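Local coordinates for phosphate transporter (Thermotoga maritima MSB8, PDB 6L85), which imports phosphate across the membrane, probably driven by sodium ions bound together with it, like the human SLC20 carriers, at residues A182-T185 / M186-F190; V127-K130 / T131-F134; T29-G32 / A33-I36; P343-T346 / T347-V350; M365-V368 / G369-K372. One frame throughout, in Å; residues are numbered along the deposited sequence.

Contact 1: residues A182-T185 / M186-F190; sequences AIFT and MISLF. With LMT (dodecyl-beta-D-maltoside), chain N.
Ser188 folds back on the turn before it and grips the carbonyl of Phe184. Its OG sits between its own backbone N and carbonyl carbon (chi1 62°), which brings the hydroxyl to Phe184 O at 2.7 Å. Ser188 N bonds to the same oxygen. The two donors arrive from opposite faces of the carbonyl plane. The buried hydroxyl also lies over one face of the Phe184 ring, toward its rim, with OG 3.8 Å from CE2 of Phe184. This is the tight part of the contact. Packing is close too between Ile183 and Met186, with Ile183 CD1 3.5 Å from Met186 CE. The bend at chi3 of Met186 carries its methyl group there. Thr185 and Leu189 lean in the same direction, with Thr185 CG2 3.7 Å from Leu189 CD1. The hydroxyl of Thr185 turns back to Leu181 O. Ala182, Thr185 and Met186 pack on helices 231-258 and 320-339, Ile183 and Ile187 on helix 199-224. Elsewhere the helix meets detergent as well as protein. Ile187 CD1 lies 3.7 Å from C11 of a dodecyl maltoside (LMT), and Phe190 CE2 is 3.9 Å from its C8. The arrangement is typical of a membrane-spanning alpha-helix with a serine bonded back to the preceding turn.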
# COMPACT_ATOMS: atom_id res chain seq x y z
N ALA B 182 12.38 2.45 -7.23
CA ALA B 182 11.01 2.90 -7.46
C ALA B 182 10.25 3.08 -6.14
O ALA B 182 9.60 4.11 -5.91
CB ALA B 182 10.30 1.88 -8.35
N ILE B 183 10.35 2.08 -5.26
CA ILE B 183 9.71 2.13 -3.94
C ILE B 183 10.26 3.29 -3.11
O ILE B 183 9.50 4.02 -2.45
CB ILE B 183 9.89 0.77 -3.24
CG1 ILE B 183 8.79 -0.18 -3.69
CG2 ILE B 183 9.87 0.92 -1.75
CD1 ILE B 183 7.43 0.24 -3.14
N PHE B 184 11.59 3.47 -3.11
CA PHE B 184 12.18 4.60 -2.40
C PHE B 184 11.59 5.92 -2.88
O PHE B 184 11.28 6.80 -2.07
CB PHE B 184 13.70 4.65 -2.56
CG PHE B 184 14.30 5.96 -2.08
CD1 PHE B 184 14.68 6.10 -0.76
CD2 PHE B 184 14.45 7.04 -2.93
CE1 PHE B 184 15.21 7.29 -0.30
CE2 PHE B 184 14.97 8.23 -2.47
CZ PHE B 184 15.36 8.36 -1.15
N THR B 185 11.42 6.06 -4.19
CA THR B 185 10.88 7.31 -4.73
C THR B 185 9.44 7.53 -4.28
O THR B 185 9.08 8.61 -3.78
CB THR B 185 11.00 7.30 -6.26
OG1 THR B 185 12.36 7.05 -6.63
CG2 THR B 185 10.59 8.64 -6.84
N MET B 186 8.60 6.50 -4.44
CA MET B 186 7.19 6.63 -4.06
C MET B 186 7.05 6.97 -2.57
O MET B 186 6.32 7.89 -2.20
CB MET B 186 6.44 5.34 -4.39
CG MET B 186 6.37 5.01 -5.88
SD MET B 186 5.32 3.55 -6.21
CE MET B 186 6.47 2.23 -5.91
N ILE B 187 7.77 6.25 -1.71
CA ILE B 187 7.61 6.41 -0.28
C ILE B 187 8.16 7.76 0.17
O ILE B 187 7.50 8.50 0.90
CB ILE B 187 8.28 5.23 0.46
CG1 ILE B 187 7.58 3.91 0.13
CG2 ILE B 187 8.34 5.50 1.97
CD1 ILE B 187 6.16 3.86 0.57
N SER B 188 9.40 8.09 -0.23
CA SER B 188 9.98 9.35 0.22
C SER B 188 9.14 10.53 -0.23
O SER B 188 8.91 11.46 0.55
CB SER B 188 11.42 9.48 -0.27
OG SER B 188 11.46 9.49 -1.69
N LEU B 189 8.61 10.50 -1.46
CA LEU B 189 7.77 11.61 -1.88
C LEU B 189 6.43 11.63 -1.15
O LEU B 189 5.91 12.70 -0.82
CB LEU B 189 7.55 11.54 -3.39
CG LEU B 189 8.82 11.85 -4.19
CD1 LEU B 189 8.61 11.56 -5.66
CD2 LEU B 189 9.18 13.32 -3.97
N PHE B 190 5.84 10.46 -0.90
CA PHE B 190 4.58 10.44 -0.17
C PHE B 190 4.76 10.99 1.24
O PHE B 190 3.96 11.80 1.71
CB PHE B 190 4.03 9.01 -0.13
CG PHE B 190 2.81 8.86 0.72
CD1 PHE B 190 1.62 9.47 0.37
CD2 PHE B 190 2.84 8.06 1.87
CE1 PHE B 190 0.47 9.31 1.15
CE2 PHE B 190 1.69 7.89 2.65
CZ PHE B 190 0.51 8.51 2.28
C1' LMT N . 2.52 10.96 11.23
C2' LMT N . 3.53 10.71 12.33
C3' LMT N . 3.43 11.74 13.44
C4' LMT N . 2.02 12.28 13.57
C5' LMT N . 1.50 12.80 12.23
C6' LMT N . 1.55 14.30 12.23
O1' LMT N . 3.07 10.56 9.97
O2' LMT N . 3.33 9.42 12.87
O3' LMT N . 4.34 12.79 13.19
O5' LMT N . 2.27 12.34 11.14
O6' LMT N . 0.29 14.80 12.65
C1 LMT N . 2.63 9.29 9.44
C2 LMT N . 3.58 8.17 9.94
C3 LMT N . 4.33 7.62 8.71
C4 LMT N . 3.37 6.70 7.94
C5 LMT N . 4.20 6.15 6.77
C6 LMT N . 3.25 5.56 5.71
C7 LMT N . 4.06 4.55 4.86
C8 LMT N . 3.34 4.44 3.48
C9 LMT N . 2.53 3.13 3.38
C10 LMT N . 1.86 3.05 1.98
C11 LMT N . 2.81 2.31 1.04
C12 LMT N . 2.05 1.35 0.12

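Contact 2: residues V127-K130 / T131-F134; sequences VNWK and TFLF
Asn128 reaches over the first turn of helix 129-162 to meet Thr131. CG leaves CB on the side away from the backbone N (chi1 -179°), which turns the amide toward that turn. CG then lies 3.9 Å from Thr131 CB. The branch atom OD1 accepts a straight but weak bond from Thr131 N at 3.3 Å. The other branch, ND2, passes 3.7 Å from Thr131 OG1 and bonds to Lys66 O. The OD1 bond makes Asn128 the N-cap, and the ND2 bond ties the helix start to the end of helix 58-66. An alanine here would lose both amide bonds and is likely to leave Thr131 N without its cap and Lys66 O without this donor. The backbone also takes part, with Phe132 N bonded to Asn128 O at 2.9 Å. The rings of Trp129 and Phe132 meet obliquely, planes at 77°, with Trp129 CE3 3.8 Å from Phe132 CD2. Val127 CG1 sits over the centre of one face of the Trp129 ring, and Trp129 NE1 bonds to Ile124 O. Phe132 is buried against Val111 and Met115 of helix 106-121. On the surface, Lys130 runs alongside Phe134, where its CE meets the ring edge in plane, 4.0 Å from CE2 of Phe134.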
# COMPACT_ATOMS: atom_id res chain seq x y z
N VAL B 127 -5.95 34.50 -18.25
CA VAL B 127 -5.04 33.37 -18.24
C VAL B 127 -3.83 33.72 -17.39
O VAL B 127 -3.25 34.79 -17.54
CB VAL B 127 -4.62 32.97 -19.67
CG1 VAL B 127 -3.41 32.03 -19.63
CG2 VAL B 127 -5.80 32.34 -20.40
N ASN B 128 -3.46 32.81 -16.48
CA ASN B 128 -2.28 32.96 -15.62
C ASN B 128 -1.03 32.62 -16.43
O ASN B 128 -0.48 31.51 -16.36
CB ASN B 128 -2.45 32.06 -14.39
CG ASN B 128 -1.29 32.16 -13.40
OD1 ASN B 128 -0.22 32.68 -13.71
ND2 ASN B 128 -1.50 31.62 -12.20
N TRP B 129 -0.55 33.61 -17.21
CA TRP B 129 0.51 33.37 -18.20
C TRP B 129 1.84 32.97 -17.56
O TRP B 129 2.56 32.15 -18.12
CB TRP B 129 0.70 34.61 -19.10
CG TRP B 129 -0.49 34.89 -19.98
CD1 TRP B 129 -1.39 35.92 -19.84
CD2 TRP B 129 -0.93 34.13 -21.11
NE1 TRP B 129 -2.36 35.83 -20.82
CE2 TRP B 129 -2.10 34.74 -21.61
CE3 TRP B 129 -0.45 32.97 -21.75
CZ2 TRP B 129 -2.79 34.24 -22.72
CZ3 TRP B 129 -1.13 32.48 -22.85
CH2 TRP B 129 -2.29 33.12 -23.32
N LYS B 130 2.17 33.52 -16.39
CA LYS B 130 3.42 33.13 -15.73
C LYS B 130 3.49 31.62 -15.51
O LYS B 130 4.45 30.96 -15.91
CB LYS B 130 3.56 33.88 -14.41
CG LYS B 130 4.53 33.27 -13.41
CD LYS B 130 5.95 33.74 -13.64
CE LYS B 130 6.80 33.63 -12.38
NZ LYS B 130 8.12 34.32 -12.55
N THR B 131 2.45 31.05 -14.88
CA THR B 131 2.45 29.62 -14.59
C THR B 131 2.21 28.80 -15.85
O THR B 131 2.89 27.78 -16.07
CB THR B 131 1.40 29.31 -13.52
OG1 THR B 131 1.81 29.92 -12.29
CG2 THR B 131 1.29 27.80 -13.30
N PHE B 132 1.25 29.22 -16.67
CA PHE B 132 0.97 28.50 -17.91
C PHE B 132 2.24 28.34 -18.74
O PHE B 132 2.41 27.32 -19.42
CB PHE B 132 -0.12 29.23 -18.70
CG PHE B 132 -0.40 28.60 -20.03
CD1 PHE B 132 -1.01 27.36 -20.11
CD2 PHE B 132 -0.04 29.25 -21.20
CE1 PHE B 132 -1.27 26.77 -21.34
CE2 PHE B 132 -0.29 28.66 -22.42
CZ PHE B 132 -0.91 27.42 -22.49
N LEU B 133 3.15 29.32 -18.66
CA LEU B 133 4.40 29.24 -19.40
C LEU B 133 5.27 28.09 -18.91
O LEU B 133 5.85 27.35 -19.72
CB LEU B 133 5.17 30.56 -19.25
CG LEU B 133 6.18 30.80 -20.35
CD1 LEU B 133 5.47 31.54 -21.49
CD2 LEU B 133 7.37 31.59 -19.82
N PHE B 134 5.42 27.96 -17.59
CA PHE B 134 6.18 26.85 -17.03
C PHE B 134 5.52 25.52 -17.33
O PHE B 134 6.21 24.51 -17.53
CB PHE B 134 6.36 27.05 -15.53
CG PHE B 134 7.33 28.13 -15.19
CD1 PHE B 134 8.66 28.01 -15.56
CD2 PHE B 134 6.93 29.26 -14.51
CE1 PHE B 134 9.56 29.01 -15.25
CE2 PHE B 134 7.83 30.26 -14.19
CZ PHE B 134 9.15 30.13 -14.57

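Contact 3: residues T29-G32 / A33-I36; sequences TAVG and ARAI. With NA (sodium ion), chain S.
Ile36 is turned so that CG1 lies between its backbone N and carbonyl carbon (chi1 54°), and this puts CG1 3.8 Å from Ala30 CB. CD1 of Ile36 touches the same methyl group. Thr29 has a similar first torsion for OG1 (50°), which directs the hydroxyl oxygen to a sodium ion at 2.6 Å. Gln243, Ser247 and Asp327 also bind this ion. The backbone of Thr29 holds the helix end, with Ala33 N bonded to Thr29 O at 3.1 Å. Helix 2-32 then stops. Arg34 takes a positive phi, and two bonds return to the last turn in a Schellman motif. Arg34 N reaches Val31 O at 3.0 Å. Ala35 N makes a weak bond to Ala30 O at 2.9 Å. The Arg34 side chain folds its guanidinium back over the turn, one face over Gly32 O, which lies toward the rim of the group. Its NH2 forms a salt bridge with Glu313. Ile36 and Val31 also touch helix 38-56, and Ala30 touches helix 231-258. The hydroxyl of Thr29 offers sodium a neutral oxygen beside the carboxylate of Asp327. The ion thus joins the end of helix 2-32 to helices 231-258 and 320-339.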
# COMPACT_ATOMS: atom_id res chain seq x y z
N THR B 29 3.07 -2.20 -22.29
CA THR B 29 4.32 -2.96 -22.27
C THR B 29 4.08 -4.38 -21.75
O THR B 29 4.51 -5.36 -22.38
CB THR B 29 5.36 -2.25 -21.40
OG1 THR B 29 4.78 -1.90 -20.14
CG2 THR B 29 5.85 -0.95 -22.09
N ALA B 30 3.40 -4.51 -20.61
CA ALA B 30 3.17 -5.82 -19.99
C ALA B 30 2.22 -6.67 -20.83
O ALA B 30 2.41 -7.88 -20.94
CB ALA B 30 2.60 -5.65 -18.57
N VAL B 31 1.19 -6.05 -21.42
CA VAL B 31 0.24 -6.79 -22.24
C VAL B 31 0.88 -7.24 -23.55
O VAL B 31 0.64 -8.35 -24.02
CB VAL B 31 -1.02 -5.95 -22.49
CG1 VAL B 31 -1.83 -6.59 -23.61
CG2 VAL B 31 -1.85 -5.83 -21.23
N GLY B 32 1.72 -6.38 -24.15
CA GLY B 32 2.32 -6.70 -25.43
C GLY B 32 3.38 -7.78 -25.35
O GLY B 32 3.58 -8.53 -26.30
N ALA B 33 4.10 -7.85 -24.23
CA ALA B 33 5.01 -8.96 -23.98
C ALA B 33 4.27 -10.22 -23.51
O ALA B 33 4.92 -11.21 -23.18
CB ALA B 33 6.06 -8.55 -22.95
N ARG B 34 2.94 -10.17 -23.45
CA ARG B 34 2.07 -11.21 -22.90
C ARG B 34 2.43 -11.59 -21.46
O ARG B 34 2.11 -12.69 -21.01
CB ARG B 34 2.03 -12.47 -23.79
CG ARG B 34 2.06 -12.20 -25.30
CD ARG B 34 0.67 -11.90 -25.87
NE ARG B 34 0.74 -11.06 -27.07
CZ ARG B 34 -0.09 -10.05 -27.35
NH1 ARG B 34 -1.08 -9.73 -26.52
NH2 ARG B 34 0.07 -9.35 -28.47
N ALA B 35 3.07 -10.70 -20.71
CA ALA B 35 3.31 -11.00 -19.30
C ALA B 35 2.01 -11.09 -18.51
O ALA B 35 1.97 -11.73 -17.45
CB ALA B 35 4.23 -9.95 -18.67
N ILE B 36 0.94 -10.46 -19.00
CA ILE B 36 -0.38 -10.51 -18.36
C ILE B 36 -1.42 -10.33 -19.46
O ILE B 36 -1.13 -9.85 -20.55
CB ILE B 36 -0.57 -9.43 -17.25
CG1 ILE B 36 -0.26 -8.01 -17.76
CG2 ILE B 36 0.27 -9.71 -16.01
CD1 ILE B 36 -0.57 -6.96 -16.72
NA NA S . 5.45 -3.28 -18.00

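Contact 4: residues P343-T346 / T347-V350; sequences PIST and THVV. With NA (sodium ion), chain R; NA (sodium ion), chain Q; PO4 (phosphate ion), chain P.
The His348 ring carries the Ser345 hydroxyl on one face, with OG over its centre, 3.4 Å from CG of His348. Ser345 CB adds a CH-pi contact over the same face. The imidazole meets Trp378 with planes at about 45° and His108 more steeply, at about 70°. A leucine here would lack the flat ring and is likely to leave the Ser345 hydroxyl without the face it lies on, and Trp378 and His108 without an aromatic partner. Ser345 is the N-cap of helix 346-357. Its OG, trans to the backbone N (chi1 173°), accepts a straight bond from His348 N at 3.2 Å. The same OG donates to phosphate O1 at 2.8 Å. Thr347 N also donates to O1; Thr347 OG1 lies very close to it, at a doubtful 2.5 Å. Phosphate O3 takes Thr346 OG1 at 2.8 Å and Thr346 N. Ser105, Thr106 and Thr107 also bond the anion. Thr347 OG1 binds one sodium ion at 2.4 Å, with Asn21, Asp22 and Val104. Ile344 O binds a second at 2.2 Å, with Thr107, Asn257 and Asp258. This is a helix-start anion site flanked by two sodium ions, consistent with the substrate site of a sodium-coupled phosphate carrier.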
# COMPACT_ATOMS: atom_id res chain seq x y z
N PRO B 343 1.32 19.61 -14.24
CA PRO B 343 0.47 18.72 -15.03
C PRO B 343 1.14 18.41 -16.36
O PRO B 343 1.34 19.29 -17.20
CB PRO B 343 -0.82 19.54 -15.22
CG PRO B 343 -0.57 20.86 -14.58
CD PRO B 343 0.89 21.01 -14.36
N ILE B 344 1.44 17.14 -16.56
CA ILE B 344 2.30 16.60 -17.61
C ILE B 344 1.47 15.62 -18.42
O ILE B 344 0.45 15.10 -17.95
CB ILE B 344 3.54 15.92 -16.94
CG1 ILE B 344 4.50 16.99 -16.47
CG2 ILE B 344 4.26 14.91 -17.76
CD1 ILE B 344 4.53 18.08 -17.37
N SER B 345 1.88 15.38 -19.66
CA SER B 345 1.27 14.33 -20.46
C SER B 345 2.04 13.03 -20.28
O SER B 345 3.23 12.97 -20.60
CB SER B 345 1.22 14.71 -21.93
OG SER B 345 0.77 13.59 -22.68
N THR B 346 1.36 12.00 -19.77
CA THR B 346 2.02 10.70 -19.60
C THR B 346 2.12 9.97 -20.94
O THR B 346 3.04 9.19 -21.14
CB THR B 346 1.27 9.84 -18.57
OG1 THR B 346 -0.03 9.50 -19.07
CG2 THR B 346 1.12 10.59 -17.25
N THR B 347 1.16 10.21 -21.84
CA THR B 347 1.25 9.69 -23.21
C THR B 347 2.55 10.10 -23.89
O THR B 347 3.30 9.26 -24.41
CB THR B 347 0.04 10.20 -23.99
OG1 THR B 347 -1.15 10.03 -23.21
CG2 THR B 347 -0.08 9.47 -25.31
N HIS B 348 2.85 11.42 -23.89
CA HIS B 348 4.05 11.92 -24.57
C HIS B 348 5.30 11.46 -23.86
O HIS B 348 6.32 11.22 -24.52
CB HIS B 348 4.02 13.44 -24.66
CG HIS B 348 2.80 13.97 -25.35
ND1 HIS B 348 2.40 15.28 -25.26
CD2 HIS B 348 1.87 13.34 -26.11
CE1 HIS B 348 1.29 15.45 -25.94
NE2 HIS B 348 0.94 14.29 -26.46
N VAL B 349 5.24 11.32 -22.53
CA VAL B 349 6.41 10.82 -21.81
C VAL B 349 6.67 9.36 -22.18
O VAL B 349 7.82 8.94 -22.32
CB VAL B 349 6.25 11.00 -20.29
CG1 VAL B 349 7.34 10.23 -19.55
CG2 VAL B 349 6.30 12.49 -19.93
N VAL B 350 5.61 8.56 -22.33
CA VAL B 350 5.84 7.16 -22.70
C VAL B 350 6.47 7.10 -24.08
O VAL B 350 7.42 6.36 -24.32
CB VAL B 350 4.53 6.34 -22.66
CG1 VAL B 350 4.82 4.93 -23.09
CG2 VAL B 350 3.98 6.28 -21.29
NA NA R . -1.02 14.95 -16.29
NA NA Q . -3.43 9.32 -23.54
P PO4 P . -2.09 12.43 -20.43
O1 PO4 P . -1.25 11.94 -21.61
O2 PO4 P . -2.17 13.94 -20.37
O3 PO4 P . -1.44 11.92 -19.15
O4 PO4 P . -3.52 11.94 -20.57
O HOH W 1 -2.91 7.07 -24.12
O HOH W 2 -2.26 16.42 -15.08

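Contact 5: residues M365-V368 / G369-K372; sequences MVNV and GVLK
Asn367 OD1 meets Gly369 N and Val370 N at the start of helix 368-400. The polar bonds come first. The first torsion of Asn367 (174°) points CG away from its own N and swings OD1 over the first turn. OD1 takes a weak, strongly bent bond from Gly369 N at 2.7 Å. It takes a second from Val370 N at 3.2 Å, with the donor well above the amide carbonyl plane. CG2 of Val370 lies beside this amide, 4.1 Å from CG of Asn367. The backbone oxygen of Asn367 accepts from Leu371 N at 3.0 Å, and weakly from Val370 N. One turn is completed by Lys372 N bonding to Val368 O at 2.9 Å. The apolar part lies between Val366 and Leu371, whose side chains meet nearly perpendicular. CG2 of Val366 touches both methyl groups of Leu371, with CD2 of Leu371 at 3.5 Å and CD1 nearly as close. Around the contact, Val366 touches Lys314, Leu371 touches Leu363 and Val370 touches Tyr102, all in loops. Segment 365-368 ends the loop that runs from helix 346-357 to helix 368-400. The whole is a helix start with an asparagine N-cap and a hydrophobic staple between Val366 and Leu371.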
# COMPACT_ATOMS: atom_id res chain seq x y z
N MET B 365 5.63 1.42 -40.06
CA MET B 365 4.52 0.80 -39.34
C MET B 365 4.59 1.12 -37.85
O MET B 365 5.44 0.56 -37.15
CB MET B 365 4.52 -0.72 -39.55
CG MET B 365 3.39 -1.45 -38.85
SD MET B 365 1.78 -1.08 -39.57
CE MET B 365 0.72 -1.14 -38.11
N VAL B 366 3.67 1.90 -37.29
CA VAL B 366 2.30 2.22 -37.75
C VAL B 366 1.98 2.61 -39.20
O VAL B 366 2.78 3.21 -39.91
CB VAL B 366 1.77 3.36 -36.85
CG1 VAL B 366 1.23 2.80 -35.57
CG2 VAL B 366 2.90 4.34 -36.56
N ASN B 367 0.79 2.21 -39.64
CA ASN B 367 0.18 2.82 -40.82
C ASN B 367 0.43 4.32 -40.78
O ASN B 367 0.02 5.01 -39.84
CB ASN B 367 -1.32 2.51 -40.78
CG ASN B 367 -2.12 3.20 -41.87
OD1 ASN B 367 -1.89 4.36 -42.22
ND2 ASN B 367 -3.11 2.48 -42.40
N VAL B 368 1.13 4.85 -41.80
CA VAL B 368 1.56 6.25 -41.73
C VAL B 368 0.40 7.23 -41.82
O VAL B 368 0.52 8.36 -41.34
CB VAL B 368 2.62 6.59 -42.80
CG1 VAL B 368 3.98 6.00 -42.42
CG2 VAL B 368 2.17 6.14 -44.19
N GLY B 369 -0.74 6.84 -42.42
CA GLY B 369 -1.93 7.67 -42.31
C GLY B 369 -2.38 7.83 -40.87
O GLY B 369 -2.79 8.92 -40.45
N VAL B 370 -2.27 6.76 -40.08
CA VAL B 370 -2.63 6.81 -38.67
C VAL B 370 -1.62 7.63 -37.88
O VAL B 370 -1.99 8.39 -36.98
CB VAL B 370 -2.77 5.38 -38.11
CG1 VAL B 370 -2.77 5.39 -36.57
CG2 VAL B 370 -4.03 4.73 -38.63
N LEU B 371 -0.33 7.49 -38.19
CA LEU B 371 0.69 8.29 -37.52
C LEU B 371 0.48 9.77 -37.79
O LEU B 371 0.63 10.62 -36.88
CB LEU B 371 2.07 7.85 -38.00
CG LEU B 371 3.27 8.14 -37.10
CD1 LEU B 371 2.93 7.84 -35.65
CD2 LEU B 371 4.46 7.31 -37.55
N LYS B 372 0.12 10.12 -39.03
CA LYS B 372 -0.18 11.50 -39.35
C LYS B 372 -1.40 11.97 -38.57
O LYS B 372 -1.42 13.11 -38.07
CB LYS B 372 -0.39 11.68 -40.86
CG LYS B 372 0.89 11.89 -41.65
CD LYS B 372 0.69 11.53 -43.13
CE LYS B 372 2.02 11.27 -43.82
NZ LYS B 372 1.87 10.96 -45.28

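Contact 4 is the core of the set, its centre about 6 Å from the centre of the chain, and is polar, with phosphate and two sodium ions. Contact 3 lies farther out but binds the third sodium; the nearest atoms of contacts 3 and 4 are about 6 Å apart. Contact 1 is mid-helix and mainly apolar, with detergent on one side. Contacts 2 and 5 lie toward the periphery, and contact 5 is a surface contact. Contacts 2, 4 and 5 are helix starts with a side-chain N-cap, asparagine in two and serine in contact 4, whereas contact 3 is a helix end. Helix 129-162 begins at contact 2 and also packs on contact 4.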